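Local atomic coordinates of DUF917 domain-containing protein (Chromobacterium violaceum, PDB entry 2O3I), a protein that is of unknown function but belongs to the DUF917 family, with N- and C-terminal domains resembling those of S-methyl thiohydantoin desulfurases. Residues S8-F20 against L226-D238. The protein carries 2 engineered substitutions. Numbering follows the deposited sequence.
Sequences SDLEPLLQGACFF and LSRALKLGRALQD
Gly16 and Gly233 bring two helices together almost backbone to backbone: the axes of helices 10-19 and 226-237 cross at 105° and approach to 6.6 Å. Two reciprocal CA-H...O contacts mark the crossing, Gly233 CA to Pro12 O at 2.9 Å and Gly16 CA to Ala229 O at 3.2 Å. Neither glycine has a side chain to hold the helices apart, and Gly16 N lies 3.8 Å from Gly233 CA.

Mostly apolar packing flanks this point. The Pro12 ring is a knob in a hole formed by Leu230, Gly233, Arg234 and Gln237, with its CG 3.8 Å from Leu230 CD1. Gln237, its chain extended, brings OE1 to 3.5 Å from Pro12 CB. Leu13 sends CD1 against Leu226 CD2 and the methyl of Ala229, while Leu232 CD2 meets two rings obliquely, 3.6 Å from Phe19 CD2 and from Phe20 CE2.

Charged groups finish the two ends. With CG set between its backbone N and carbonyl carbon (chi1 69°), Arg228 extends over one face of Phe20; its guanidinium stacks there with the planes 24° apart, a cation-pi contact to which CD adds a CH-pi contact. At the other end Arg234 NH2 makes a weak but nearly straight bond to Asp9 OD1, 3.3 Å long, in a salt bridge. A water bridges the same OD1 to Arg234 NE, and Asp9 OD2 accepts from Ser6 N.

The crossing joins the N-terminal and C-terminal family regions. Strand 3-5 contributes Leu5 against Leu13 and Leu230, helix 28-35 packs on Leu14 and Gln15, and helix 244-255 places Met247 against Phe19 and Leu232.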
loop_
_atom_site.group_PDB
_atom_site.type_symbol
_atom_site.label_atom_id
_atom_site.label_comp_id
_atom_site.label_asym_id
_atom_site.label_seq_id
_atom_site.Cartn_x
_atom_site.Cartn_y
_atom_site.Cartn_z
ATOM N N SER A 8 -19.899 5.591 31.918
ATOM C CA SER A 8 -20.437 4.358 32.488
ATOM C C SER A 8 -21.298 3.557 31.509
ATOM O O SER A 8 -21.609 2.395 31.757
ATOM C CB SER A 8 -21.234 4.668 33.753
ATOM O OG SER A 8 -22.391 5.414 33.446
ATOM N N ASP A 9 -21.675 4.169 30.391
ATOM C CA ASP A 9 -22.474 3.469 29.386
ATOM C C ASP A 9 -21.602 2.651 28.421
ATOM O O ASP A 9 -22.107 1.797 27.696
ATOM C CB ASP A 9 -23.301 4.457 28.560
ATOM C CG ASP A 9 -24.387 5.132 29.364
ATOM O OD1 ASP A 9 -24.930 4.492 30.291
ATOM O OD2 ASP A 9 -24.707 6.303 29.054
ATOM N N LEU A 10 -20.300 2.912 28.411
ATOM C CA LEU A 10 -19.409 2.206 27.501
ATOM C C LEU A 10 -19.245 0.722 27.820
ATOM O O LEU A 10 -19.089 -0.095 26.913
ATOM C CB LEU A 10 -18.032 2.886 27.467
ATOM C CG LEU A 10 -18.023 4.356 27.032
ATOM C CD1 LEU A 10 -16.604 4.859 26.995
ATOM C CD2 LEU A 10 -18.673 4.502 25.651
ATOM N N GLU A 11 -19.286 0.373 29.102
ATOM C CA GLU A 11 -19.124 -1.022 29.504
ATOM C C GLU A 11 -20.288 -1.883 29.023
ATOM O O GLU A 11 -20.076 -2.945 28.435
ATOM C CB GLU A 11 -18.966 -1.130 31.026
ATOM C CG GLU A 11 -19.039 -2.550 31.572
ATOM C CD GLU A 11 -17.950 -3.478 31.032
ATOM O OE1 GLU A 11 -18.031 -4.694 31.301
ATOM O OE2 GLU A 11 -17.016 -3.008 30.351
ATOM N N PRO A 12 -21.535 -1.449 29.271
ATOM C CA PRO A 12 -22.640 -2.289 28.794
ATOM C C PRO A 12 -22.741 -2.276 27.270
ATOM O O PRO A 12 -23.152 -3.260 26.650
ATOM C CB PRO A 12 -23.867 -1.665 29.465
ATOM C CG PRO A 12 -23.477 -0.237 29.658
ATOM C CD PRO A 12 -22.034 -0.348 30.114
ATOM N N LEU A 13 -22.362 -1.150 26.679
ATOM C CA LEU A 13 -22.402 -0.971 25.234
ATOM C C LEU A 13 -21.479 -1.950 24.521
ATOM O O LEU A 13 -21.848 -2.557 23.520
ATOM C CB LEU A 13 -21.993 0.466 24.880
ATOM C CG LEU A 13 -21.855 0.824 23.398
ATOM C CD1 LEU A 13 -23.148 0.533 22.647
ATOM C CD2 LEU A 13 -21.483 2.289 23.282
ATOM N N LEU A 14 -20.267 -2.093 25.035
ATOM C CA LEU A 14 -19.317 -2.991 24.414
ATOM C C LEU A 14 -19.735 -4.440 24.625
ATOM O O LEU A 14 -19.519 -5.274 23.752
ATOM C CB LEU A 14 -17.907 -2.723 24.955
ATOM C CG LEU A 14 -17.606 -2.875 26.442
ATOM C CD1 LEU A 14 -17.140 -4.307 26.733
ATOM C CD2 LEU A 14 -16.510 -1.868 26.822
ATOM N N GLN A 15 -20.352 -4.728 25.769
ATOM C CA GLN A 15 -20.809 -6.083 26.072
ATOM C C GLN A 15 -21.863 -6.522 25.068
ATOM O O GLN A 15 -21.771 -7.602 24.478
ATOM C CB GLN A 15 -21.418 -6.159 27.472
ATOM C CG GLN A 15 -20.436 -5.989 28.618
ATOM C CD GLN A 15 -20.478 -7.154 29.591
ATOM O OE1 GLN A 15 -20.134 -7.010 30.763
ATOM N NE2 GLN A 15 -20.888 -8.320 29.102
ATOM N N GLY A 16 -22.870 -5.668 24.890
ATOM C CA GLY A 16 -23.947 -5.965 23.967
ATOM C C GLY A 16 -23.436 -6.060 22.546
ATOM O O GLY A 16 -23.819 -6.966 21.807
ATOM N N ALA A 17 -22.561 -5.127 22.175
ATOM C CA ALA A 17 -21.987 -5.083 20.830
ATOM C C ALA A 17 -21.154 -6.325 20.544
ATOM O O ALA A 17 -21.091 -6.783 19.400
ATOM C CB ALA A 17 -21.129 -3.816 20.653
ATOM N N CYS A 18 -20.508 -6.850 21.584
ATOM C CA CYS A 18 -19.689 -8.050 21.456
ATOM C C CYS A 18 -20.594 -9.216 21.054
ATOM O O CYS A 18 -20.264 -9.984 20.147
ATOM C CB CYS A 18 -18.985 -8.359 22.786
ATOM S SG CYS A 18 -17.977 -9.893 22.797
ATOM N N PHE A 19 -21.737 -9.345 21.723
ATOM C CA PHE A 19 -22.666 -10.414 21.397
ATOM C C PHE A 19 -23.210 -10.242 19.973
ATOM O O PHE A 19 -23.409 -11.222 19.262
ATOM C CB PHE A 19 -23.827 -10.454 22.401
ATOM C CG PHE A 19 -24.774 -11.603 22.179
ATOM C CD1 PHE A 19 -24.404 -12.900 22.518
ATOM C CD2 PHE A 19 -26.012 -11.395 21.571
ATOM C CE1 PHE A 19 -25.251 -13.977 22.250
ATOM C CE2 PHE A 19 -26.862 -12.463 21.299
ATOM C CZ PHE A 19 -26.481 -13.756 21.636
ATOM N N PHE A 20 -23.446 -9.002 19.550
ATOM C CA PHE A 20 -23.953 -8.761 18.198
ATOM C C PHE A 20 -22.812 -8.762 17.173
ATOM O O PHE A 20 -23.040 -8.541 15.981
ATOM C CB PHE A 20 -24.713 -7.418 18.120
ATOM C CG PHE A 20 -26.055 -7.432 18.819
ATOM C CD1 PHE A 20 -27.052 -8.318 18.423
ATOM C CD2 PHE A 20 -26.316 -6.567 19.883
ATOM C CE1 PHE A 20 -28.289 -8.353 19.077
ATOM C CE2 PHE A 20 -27.547 -6.592 20.543
ATOM C CZ PHE A 20 -28.536 -7.492 20.137
ATOM N N LEU A 226 -26.614 0.616 17.643
ATOM C CA LEU A 226 -25.873 1.046 18.814
ATOM C C LEU A 226 -26.782 0.955 20.043
ATOM O O LEU A 226 -26.392 0.384 21.066
ATOM C CB LEU A 226 -25.341 2.473 18.627
ATOM C CG LEU A 226 -24.300 2.943 19.653
ATOM C CD1 LEU A 226 -23.482 4.071 19.063
ATOM C CD2 LEU A 226 -24.978 3.372 20.952
ATOM N N SER A 227 -27.994 1.495 19.943
ATOM C CA SER A 227 -28.915 1.457 21.074
ATOM C C SER A 227 -29.315 0.036 21.509
ATOM O O SER A 227 -29.407 -0.250 22.708
ATOM C CB SER A 227 -30.157 2.304 20.777
ATOM O OG SER A 227 -30.676 2.041 19.491
ATOM N N ARG A 228 -29.546 -0.861 20.557
ATOM C CA ARG A 228 -29.906 -2.219 20.940
ATOM C C ARG A 228 -28.697 -2.891 21.612
ATOM O O ARG A 228 -28.852 -3.725 22.496
ATOM C CB ARG A 228 -30.367 -3.034 19.728
ATOM C CG ARG A 228 -29.273 -3.350 18.764
ATOM C CD ARG A 228 -29.597 -4.569 17.920
ATOM N NE ARG A 228 -28.367 -5.027 17.291
ATOM C CZ ARG A 228 -28.303 -5.744 16.180
ATOM N NH1 ARG A 228 -29.412 -6.105 15.555
ATOM N NH2 ARG A 228 -27.119 -6.072 15.684
ATOM N N ALA A 229 -27.492 -2.524 21.194
ATOM C CA ALA A 229 -26.295 -3.092 21.806
ATOM C C ALA A 229 -26.233 -2.638 23.262
ATOM O O ALA A 229 -25.858 -3.412 24.144
ATOM C CB ALA A 229 -25.046 -2.634 21.066
ATOM N N LEU A 230 -26.603 -1.381 23.503
ATOM C CA LEU A 230 -26.601 -0.811 24.845
ATOM C C LEU A 230 -27.682 -1.424 25.739
ATOM O O LEU A 230 -27.449 -1.687 26.922
ATOM C CB LEU A 230 -26.795 0.709 24.771
ATOM C CG LEU A 230 -26.896 1.452 26.110
ATOM C CD1 LEU A 230 -25.580 1.327 26.889
ATOM C CD2 LEU A 230 -27.243 2.919 25.851
ATOM N N LYS A 231 -28.865 -1.653 25.181
ATOM C CA LYS A 231 -29.950 -2.231 25.963
ATOM C C LYS A 231 -29.616 -3.654 26.401
ATOM O O LYS A 231 -29.886 -4.039 27.546
ATOM C CB LYS A 231 -31.253 -2.213 25.160
ATOM C CG LYS A 231 -32.455 -2.731 25.942
ATOM C CD LYS A 231 -33.760 -2.503 25.198
ATOM C CE LYS A 231 -34.933 -3.093 25.964
ATOM N NZ LYS A 231 -36.191 -2.995 25.168
ATOM N N LEU A 232 -29.022 -4.438 25.503
ATOM C CA LEU A 232 -28.655 -5.811 25.846
ATOM C C LEU A 232 -27.532 -5.813 26.881
ATOM O O LEU A 232 -27.546 -6.596 27.845
ATOM C CB LEU A 232 -28.206 -6.581 24.600
ATOM C CG LEU A 232 -27.481 -7.912 24.841
ATOM C CD1 LEU A 232 -28.393 -8.869 25.590
ATOM C CD2 LEU A 232 -27.050 -8.521 23.512
ATOM N N GLY A 233 -26.560 -4.931 26.666
ATOM C CA GLY A 233 -25.430 -4.826 27.568
ATOM C C GLY A 233 -25.858 -4.502 28.985
ATOM O O GLY A 233 -25.335 -5.066 29.945
ATOM N N ARG A 234 -26.805 -3.582 29.117
ATOM C CA ARG A 234 -27.308 -3.203 30.426
ATOM C C ARG A 234 -27.917 -4.416 31.123
ATOM O O ARG A 234 -27.692 -4.630 32.313
ATOM C CB ARG A 234 -28.347 -2.082 30.289
ATOM C CG ARG A 234 -27.720 -0.704 30.100
ATOM C CD ARG A 234 -28.755 0.371 29.788
ATOM N NE ARG A 234 -28.138 1.697 29.787
ATOM C CZ ARG A 234 -28.758 2.821 29.443
ATOM N NH1 ARG A 234 -30.029 2.796 29.064
ATOM N NH2 ARG A 234 -28.109 3.974 29.492
ATOM N N ALA A 235 -28.678 -5.211 30.381
ATOM C CA ALA A 235 -29.305 -6.394 30.957
ATOM C C ALA A 235 -28.239 -7.417 31.363
ATOM O O ALA A 235 -28.390 -8.120 32.360
ATOM C CB ALA A 235 -30.275 -7.006 29.957
ATOM N N LEU A 236 -27.157 -7.489 30.590
ATOM C CA LEU A 236 -26.070 -8.418 30.878
ATOM C C LEU A 236 -25.331 -7.988 32.137
ATOM O O LEU A 236 -25.090 -8.794 33.050
ATOM C CB LEU A 236 -25.087 -8.467 29.702
ATOM C CG LEU A 236 -25.580 -9.217 28.455
ATOM C CD1 LEU A 236 -24.642 -8.973 27.302
ATOM C CD2 LEU A 236 -25.687 -10.705 28.758
ATOM N N GLN A 237 -24.976 -6.706 32.173
ATOM C CA GLN A 237 -24.251 -6.136 33.294
ATOM C C GLN A 237 -25.077 -6.257 34.579
ATOM O O GLN A 237 -24.532 -6.514 35.654
ATOM C CB GLN A 237 -23.929 -4.671 32.980
ATOM C CG GLN A 237 -23.139 -3.925 34.040
ATOM C CD GLN A 237 -22.856 -2.475 33.639
ATOM O OE1 GLN A 237 -23.635 -1.849 32.916
ATOM N NE2 GLN A 237 -21.749 -1.935 34.125
ATOM N N ASP A 238 -26.389 -6.089 34.457
ATOM C CA ASP A 238 -27.289 -6.173 35.604
ATOM C C ASP A 238 -27.623 -7.610 36.046
ATOM O O ASP A 238 -28.396 -7.808 36.985
ATOM C CB ASP A 238 -28.598 -5.421 35.313
ATOM C CG ASP A 238 -28.383 -3.933 35.061
ATOM O OD1 ASP A 238 -27.391 -3.362 35.568
ATOM O OD2 ASP A 238 -29.224 -3.327 34.365
HETATM O O HOH W 1 -25.791 2.165 31.495
#